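PDB 6WON: YohF from Salmonella typhimurium, which probably catalyses NAD(P)-dependent oxidation or reduction as a short-chain dehydrogenase/reductase, with acetoin as a likely substrate. Local coordinates for residues I99-F103 with T104-Q108; G116-L119 with C120-A124. All blocks are in the same frame, centred on the assembly; numbering follows the deposited sequence.

Interaction 1: residues I99-F103 with T104-Q108; sequences IDMPF and TQWRQ
Pro102 O receives the backbone N-H of Trp106 at 3.1 Å, nearly straight at 171°, and from Gln105 N a weak, bent bond: residues 99-102 lead into helix 103-131, whose N-cap is Pro102. Arg107 N to Phe103 O, 2.9 Å, continues the pattern. Proline has a restricted phi and no N-H to leave unpaired; it offers no capping side chain, but its carbonyl is the acceptor that starts the helix. Phe103 and Arg107 lie side by side on successive turns. CG of Arg107 sits over one face of the Phe103 ring, 3.9 Å from its centroid, a CH-pi contact; the bends at chi2 and chi3 then carry the guanidinium on to a salt bridge with Asp115. The Phe103 ring and the five-membered ring of Trp106 are tilted by only 16° but so displaced that CE1 merely brushes CD1. A nearly eclipsed chi3 (-1°) folds the end of Met101 back, setting CE at the indole edge, 3.9 Å from Trp106 CE3. Gln105 OE1 rests near Met101 CG while hydrogen-bonded to Ser96 OG. The indole is thus packed by apolar groups of its own chain while NE1 is hydrogen-bonded to Asp115 OD1 of the second subunit, making this turn part of the subunit interface.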
ATOM      1  N   ILE B  99     -18.462   4.244 -17.843  1.00 27.29           N
ATOM      2  CA  ILE B  99     -18.489   4.489 -19.285  1.00 28.90           C
ATOM      3  C   ILE B  99     -19.493   5.574 -19.655  1.00 32.65           C
ATOM      4  O   ILE B  99     -19.328   6.252 -20.677  1.00 32.81           O
ATOM      5  CB  ILE B  99     -18.773   3.174 -20.045  1.00 27.40           C
ATOM      6  CG1 ILE B  99     -18.410   3.328 -21.524  1.00 27.12           C
ATOM      7  CG2 ILE B  99     -20.235   2.724 -19.867  1.00 26.96           C
ATOM      8  CD1 ILE B  99     -16.934   3.694 -21.751  1.00 24.04           C
ATOM      9  N   ASP B 100     -20.526   5.777 -18.826  1.00 32.81           N
ATOM     10  CA  ASP B 100     -21.654   6.639 -19.149  1.00 32.85           C
ATOM     11  C   ASP B 100     -21.790   7.856 -18.246  1.00 30.02           C
ATOM     12  O   ASP B 100     -22.657   8.701 -18.505  1.00 29.28           O
ATOM     13  CB  ASP B 100     -22.970   5.849 -19.059  1.00 41.51           C
ATOM     14  CG  ASP B 100     -23.222   5.016 -20.281  1.00 53.09           C
ATOM     15  OD1 ASP B 100     -22.629   5.336 -21.339  1.00 57.81           O
ATOM     16  OD2 ASP B 100     -24.013   4.048 -20.187  1.00 56.60           O
ATOM     17  N   MET B 101     -20.997   7.959 -17.198  1.00 26.49           N
ATOM     18  CA  MET B 101     -21.193   8.984 -16.190  1.00 26.65           C
ATOM     19  C   MET B 101     -21.141  10.383 -16.805  1.00 27.91           C
ATOM     20  O   MET B 101     -20.131  10.734 -17.429  1.00 26.99           O
ATOM     21  CB  MET B 101     -20.127   8.850 -15.104  1.00 26.26           C
ATOM     22  CG  MET B 101     -20.368   9.772 -13.925  1.00 25.02           C
ATOM     23  SD  MET B 101     -19.131   9.628 -12.624  1.00 27.87           S
ATOM     24  CE  MET B 101     -18.066   8.341 -13.276  1.00 27.32           C
ATOM     25  N   PRO B 102     -22.186  11.201 -16.654  1.00 28.72           N
ATOM     26  CA  PRO B 102     -22.109  12.602 -17.107  1.00 27.02           C
ATOM     27  C   PRO B 102     -21.007  13.369 -16.380  1.00 25.28           C
ATOM     28  O   PRO B 102     -20.740  13.147 -15.196  1.00 20.87           O
ATOM     29  CB  PRO B 102     -23.492  13.172 -16.758  1.00 29.68           C
ATOM     30  CG  PRO B 102     -24.383  12.001 -16.572  1.00 34.04           C
ATOM     31  CD  PRO B 102     -23.509  10.844 -16.118  1.00 31.35           C
ATOM     32  N   PHE B 103     -20.371  14.296 -17.100  1.00 23.30           N
ATOM     33  CA  PHE B 103     -19.378  15.152 -16.460  1.00 23.44           C
ATOM     34  C   PHE B 103     -19.958  15.890 -15.252  1.00 26.77           C
ATOM     35  O   PHE B 103     -19.269  16.071 -14.238  1.00 27.35           O
ATOM     36  CB  PHE B 103     -18.808  16.139 -17.470  1.00 22.71           C
ATOM     37  CG  PHE B 103     -17.624  16.920 -16.954  1.00 26.36           C
ATOM     38  CD1 PHE B 103     -16.475  16.264 -16.532  1.00 25.78           C
ATOM     39  CD2 PHE B 103     -17.655  18.309 -16.914  1.00 26.54           C
ATOM     40  CE1 PHE B 103     -15.373  16.976 -16.073  1.00 27.26           C
ATOM     41  CE2 PHE B 103     -16.560  19.032 -16.456  1.00 28.09           C
ATOM     42  CZ  PHE B 103     -15.417  18.363 -16.024  1.00 27.77           C
ATOM     43  N   THR B 104     -21.229  16.300 -15.326  1.00 28.06           N
ATOM     44  CA  THR B 104     -21.818  17.039 -14.208  1.00 29.57           C
ATOM     45  C   THR B 104     -21.838  16.189 -12.945  1.00 30.36           C
ATOM     46  O   THR B 104     -21.597  16.693 -11.840  1.00 32.49           O
ATOM     47  CB  THR B 104     -23.226  17.537 -14.567  1.00 27.24           C
ATOM     48  OG1 THR B 104     -23.775  18.286 -13.471  1.00 35.39           O
ATOM     49  CG2 THR B 104     -24.174  16.385 -14.887  1.00 24.60           C
ATOM     50  N   GLN B 105     -22.078  14.888 -13.094  1.00 28.41           N
ATOM     51  CA  GLN B 105     -22.112  14.013 -11.936  1.00 28.33           C
ATOM     52  C   GLN B 105     -20.713  13.778 -11.385  1.00 26.49           C
ATOM     53  O   GLN B 105     -20.516  13.770 -10.162  1.00 24.01           O
ATOM     54  CB  GLN B 105     -22.770  12.694 -12.312  1.00 30.07           C
ATOM     55  CG  GLN B 105     -22.857  11.733 -11.153  1.00 34.98           C
ATOM     56  CD  GLN B 105     -23.764  10.562 -11.446  1.00 39.33           C
ATOM     57  OE1 GLN B 105     -23.763  10.014 -12.558  1.00 41.34           O
ATOM     58  NE2 GLN B 105     -24.562  10.180 -10.456  1.00 38.93           N
ATOM     59  N   TRP B 106     -19.734  13.576 -12.273  1.00 28.65           N
ATOM     60  CA  TRP B 106     -18.335  13.490 -11.857  1.00 25.67           C
ATOM     61  C   TRP B 106     -17.955  14.705 -11.017  1.00 24.58           C
ATOM     62  O   TRP B 106     -17.392  14.575  -9.921  1.00 26.42           O
ATOM     63  CB  TRP B 106     -17.439  13.376 -13.104  1.00 23.06           C
ATOM     64  CG  TRP B 106     -15.965  13.448 -12.860  1.00 23.93           C
ATOM     65  CD1 TRP B 106     -15.176  14.566 -12.888  1.00 27.41           C
ATOM     66  CD2 TRP B 106     -15.081  12.342 -12.583  1.00 24.03           C
ATOM     67  NE1 TRP B 106     -13.863  14.228 -12.631  1.00 24.65           N
ATOM     68  CE2 TRP B 106     -13.781  12.873 -12.435  1.00 24.95           C
ATOM     69  CE3 TRP B 106     -15.274  10.967 -12.417  1.00 20.18           C
ATOM     70  CZ2 TRP B 106     -12.671  12.070 -12.143  1.00 24.66           C
ATOM     71  CZ3 TRP B 106     -14.170  10.169 -12.129  1.00 21.69           C
ATOM     72  CH2 TRP B 106     -12.886  10.725 -11.994  1.00 21.76           C
ATOM     73  N   ARG B 107     -18.300  15.901 -11.499  1.00 20.00           N
ATOM     74  CA  ARG B 107     -17.925  17.111 -10.776  1.00 23.57           C
ATOM     75  C   ARG B 107     -18.710  17.251  -9.482  1.00 25.26           C
ATOM     76  O   ARG B 107     -18.174  17.720  -8.473  1.00 24.30           O
ATOM     77  CB  ARG B 107     -18.136  18.340 -11.658  1.00 26.32           C
ATOM     78  CG  ARG B 107     -17.077  18.508 -12.734  1.00 30.10           C
ATOM     79  CD  ARG B 107     -15.995  19.474 -12.296  1.00 35.96           C
ATOM     80  NE  ARG B 107     -15.290  19.023 -11.094  1.00 38.11           N
ATOM     81  CZ  ARG B 107     -15.392  19.590  -9.889  1.00 35.78           C
ATOM     82  NH1 ARG B 107     -16.164  20.665  -9.695  1.00 35.47           N
ATOM     83  NH2 ARG B 107     -14.695  19.091  -8.879  1.00 29.33           N
ATOM     84  N   GLN B 108     -19.990  16.873  -9.498  1.00 29.37           N
ATOM     85  CA  GLN B 108     -20.800  16.963  -8.287  1.00 30.40           C
ATOM     86  C   GLN B 108     -20.231  16.080  -7.175  1.00 26.25           C
ATOM     87  O   GLN B 108     -20.142  16.508  -6.018  1.00 24.95           O
ATOM     88  CB  GLN B 108     -22.247  16.582  -8.608  1.00 35.50           C
ATOM     89  CG  GLN B 108     -23.196  16.687  -7.435  1.00 45.23           C
ATOM     90  CD  GLN B 108     -23.536  15.324  -6.837  1.00 53.19           C
ATOM     91  OE1 GLN B 108     -23.330  15.086  -5.645  1.00 52.62           O
ATOM     92  NE2 GLN B 108     -24.056  14.420  -7.672  1.00 57.97           N
TER

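Interaction 2: residues G116-L119 with C120-A124; sequences GAFL and CAQIA
Leu119 O is gripped twice: Ile123 N donates to it at 3.2 Å as the helical bond, and a water donates at 3.0 Å. The same water gives its other hydrogen to Gln122 OE1, 2.8 Å away, and so ties the glutamine amide back to the preceding turn of helix 103-131. Among the remaining helical bonds, Cys120 N to Gly116 O measures 2.9 Å. The Gln122 amide stacks on the Phe118 ring, the two planes 29° apart, with Gln122 CD 3.4 Å from Phe118 CZ. Phe118 swings its ring along the helix to this position with CG anti to N (chi1 160°). Leu119 runs alongside Gln122, its CD2 3.4 Å from Gln122 OE1. This stretch of the long helix is covered by helices 71-80 and 153-173 and by the second subunit. The methyls of Ala117 and Ala121 are small enough for close approach by helix 153-173, which they touch at Leu162 and Met169; Cys120 and Ile123 instead meet Ile73 of helix 71-80. Gln122 NE2 is hydrogen-bonded to the backbone oxygens of Phe98 and Met101 of the second subunit. A buried amide is thus satisfied at both ends, by water at its oxygen and by the neighbouring chain at its nitrogen, while ring and leucine methyl limit its rotation.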
ATOM      1  N   GLY B 116     -15.146  20.150  -0.832  1.00 24.97           N
ATOM      2  CA  GLY B 116     -15.640  20.725   0.406  1.00 24.73           C
ATOM      3  C   GLY B 116     -14.688  20.504   1.562  1.00 27.89           C
ATOM      4  O   GLY B 116     -14.358  21.438   2.300  1.00 27.60           O
ATOM      5  N   ALA B 117     -14.218  19.262   1.723  1.00 26.72           N
ATOM      6  CA  ALA B 117     -13.263  18.952   2.782  1.00 25.89           C
ATOM      7  C   ALA B 117     -12.005  19.796   2.657  1.00 24.71           C
ATOM      8  O   ALA B 117     -11.437  20.227   3.666  1.00 25.34           O
ATOM      9  CB  ALA B 117     -12.903  17.462   2.750  1.00 25.85           C
ATOM     10  N   PHE B 118     -11.550  20.039   1.424  1.00 24.82           N
ATOM     11  CA  PHE B 118     -10.396  20.909   1.218  1.00 22.93           C
ATOM     12  C   PHE B 118     -10.657  22.315   1.766  1.00 24.32           C
ATOM     13  O   PHE B 118      -9.813  22.888   2.470  1.00 22.01           O
ATOM     14  CB  PHE B 118     -10.052  20.968  -0.272  1.00 20.24           C
ATOM     15  CG  PHE B 118      -9.225  22.159  -0.654  1.00 20.02           C
ATOM     16  CD1 PHE B 118      -7.921  22.291  -0.201  1.00 22.39           C
ATOM     17  CD2 PHE B 118      -9.750  23.148  -1.468  1.00 22.17           C
ATOM     18  CE1 PHE B 118      -7.152  23.407  -0.554  1.00 21.89           C
ATOM     19  CE2 PHE B 118      -8.991  24.257  -1.819  1.00 24.04           C
ATOM     20  CZ  PHE B 118      -7.687  24.383  -1.358  1.00 22.19           C
ATOM     21  N   LEU B 119     -11.832  22.883   1.461  1.00 21.49           N
ATOM     22  CA  LEU B 119     -12.131  24.257   1.866  1.00 21.03           C
ATOM     23  C   LEU B 119     -12.372  24.365   3.368  1.00 25.19           C
ATOM     24  O   LEU B 119     -11.906  25.308   4.016  1.00 28.11           O
ATOM     25  CB  LEU B 119     -13.351  24.767   1.099  1.00 24.29           C
ATOM     26  CG  LEU B 119     -13.082  25.025  -0.384  1.00 25.77           C
ATOM     27  CD1 LEU B 119     -14.343  25.475  -1.087  1.00 25.63           C
ATOM     28  CD2 LEU B 119     -11.942  26.048  -0.557  1.00 26.80           C
ATOM     29  N   CYS B 120     -13.138  23.433   3.934  1.00 23.99           N
ATOM     30  CA  CYS B 120     -13.332  23.408   5.378  1.00 26.18           C
ATOM     31  C   CYS B 120     -11.999  23.252   6.100  1.00 25.79           C
ATOM     32  O   CYS B 120     -11.735  23.939   7.093  1.00 24.85           O
ATOM     33  CB  CYS B 120     -14.295  22.275   5.750  1.00 25.51           C
ATOM     34  SG  CYS B 120     -15.999  22.483   5.084  1.00 29.51           S
ATOM     35  N   ALA B 121     -11.132  22.374   5.589  1.00 23.09           N
ATOM     36  CA  ALA B 121      -9.828  22.169   6.209  1.00 23.61           C
ATOM     37  C   ALA B 121      -8.995  23.450   6.219  1.00 24.28           C
ATOM     38  O   ALA B 121      -8.347  23.767   7.227  1.00 23.88           O
ATOM     39  CB  ALA B 121      -9.083  21.046   5.487  1.00 21.25           C
ATOM     40  N   GLN B 122      -8.997  24.197   5.111  1.00 23.92           N
ATOM     41  CA  GLN B 122      -8.252  25.455   5.050  1.00 26.56           C
ATOM     42  C   GLN B 122      -8.716  26.406   6.139  1.00 29.06           C
ATOM     43  O   GLN B 122      -7.906  26.985   6.878  1.00 28.59           O
ATOM     44  CB  GLN B 122      -8.447  26.122   3.687  1.00 26.57           C
ATOM     45  CG  GLN B 122      -7.564  25.644   2.568  1.00 28.22           C
ATOM     46  CD  GLN B 122      -7.755  26.492   1.314  1.00 29.61           C
ATOM     47  OE1 GLN B 122      -8.886  26.729   0.883  1.00 28.50           O
ATOM     48  NE2 GLN B 122      -6.653  26.965   0.737  1.00 25.78           N
ATOM     49  N   ILE B 123     -10.029  26.584   6.240  1.00 30.33           N
ATOM     50  CA  ILE B 123     -10.585  27.537   7.191  1.00 29.61           C
ATOM     51  C   ILE B 123     -10.221  27.142   8.612  1.00 28.65           C
ATOM     52  O   ILE B 123      -9.787  27.978   9.411  1.00 31.89           O
ATOM     53  CB  ILE B 123     -12.107  27.644   6.998  1.00 28.77           C
ATOM     54  CG1 ILE B 123     -12.398  28.361   5.674  1.00 25.94           C
ATOM     55  CG2 ILE B 123     -12.747  28.350   8.193  1.00 30.56           C
ATOM     56  CD1 ILE B 123     -13.827  28.213   5.208  1.00 26.37           C
ATOM     57  N   ALA B 124     -10.375  25.855   8.947  1.00 25.18           N
ATOM     58  CA  ALA B 124     -10.055  25.424  10.302  1.00 27.27           C
ATOM     59  C   ALA B 124      -8.562  25.561  10.578  1.00 27.43           C
ATOM     60  O   ALA B 124      -8.163  25.998  11.666  1.00 26.38           O
ATOM     61  CB  ALA B 124     -10.520  23.978  10.532  1.00 25.85           C
TER
HETATM   62  O   HOH W   1     -11.123  27.638   2.277  1.00 27.29           O

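How the interactions relate
Both interactions lie on helix 103-131: interaction 1 forms its start, and interaction 2 follows two turns after residue 108, with centres about 23 Å apart and nearest atoms about 8 Å apart. They do not touch within one chain, yet they meet across the interface with the second subunit. Phe118 of one subunit stacks on Trp106 of the other and packs on Met101, and Leu119 packs on Phe103. Asp115 lies between the two along the helix. The chain has the seven-stranded parallel sheet of order 3-2-1-4-5-6-7; in this family the long helices corresponding to 103-131 and 153-173 commonly pair between subunits in a four-helix bundle, with which these contacts are consistent.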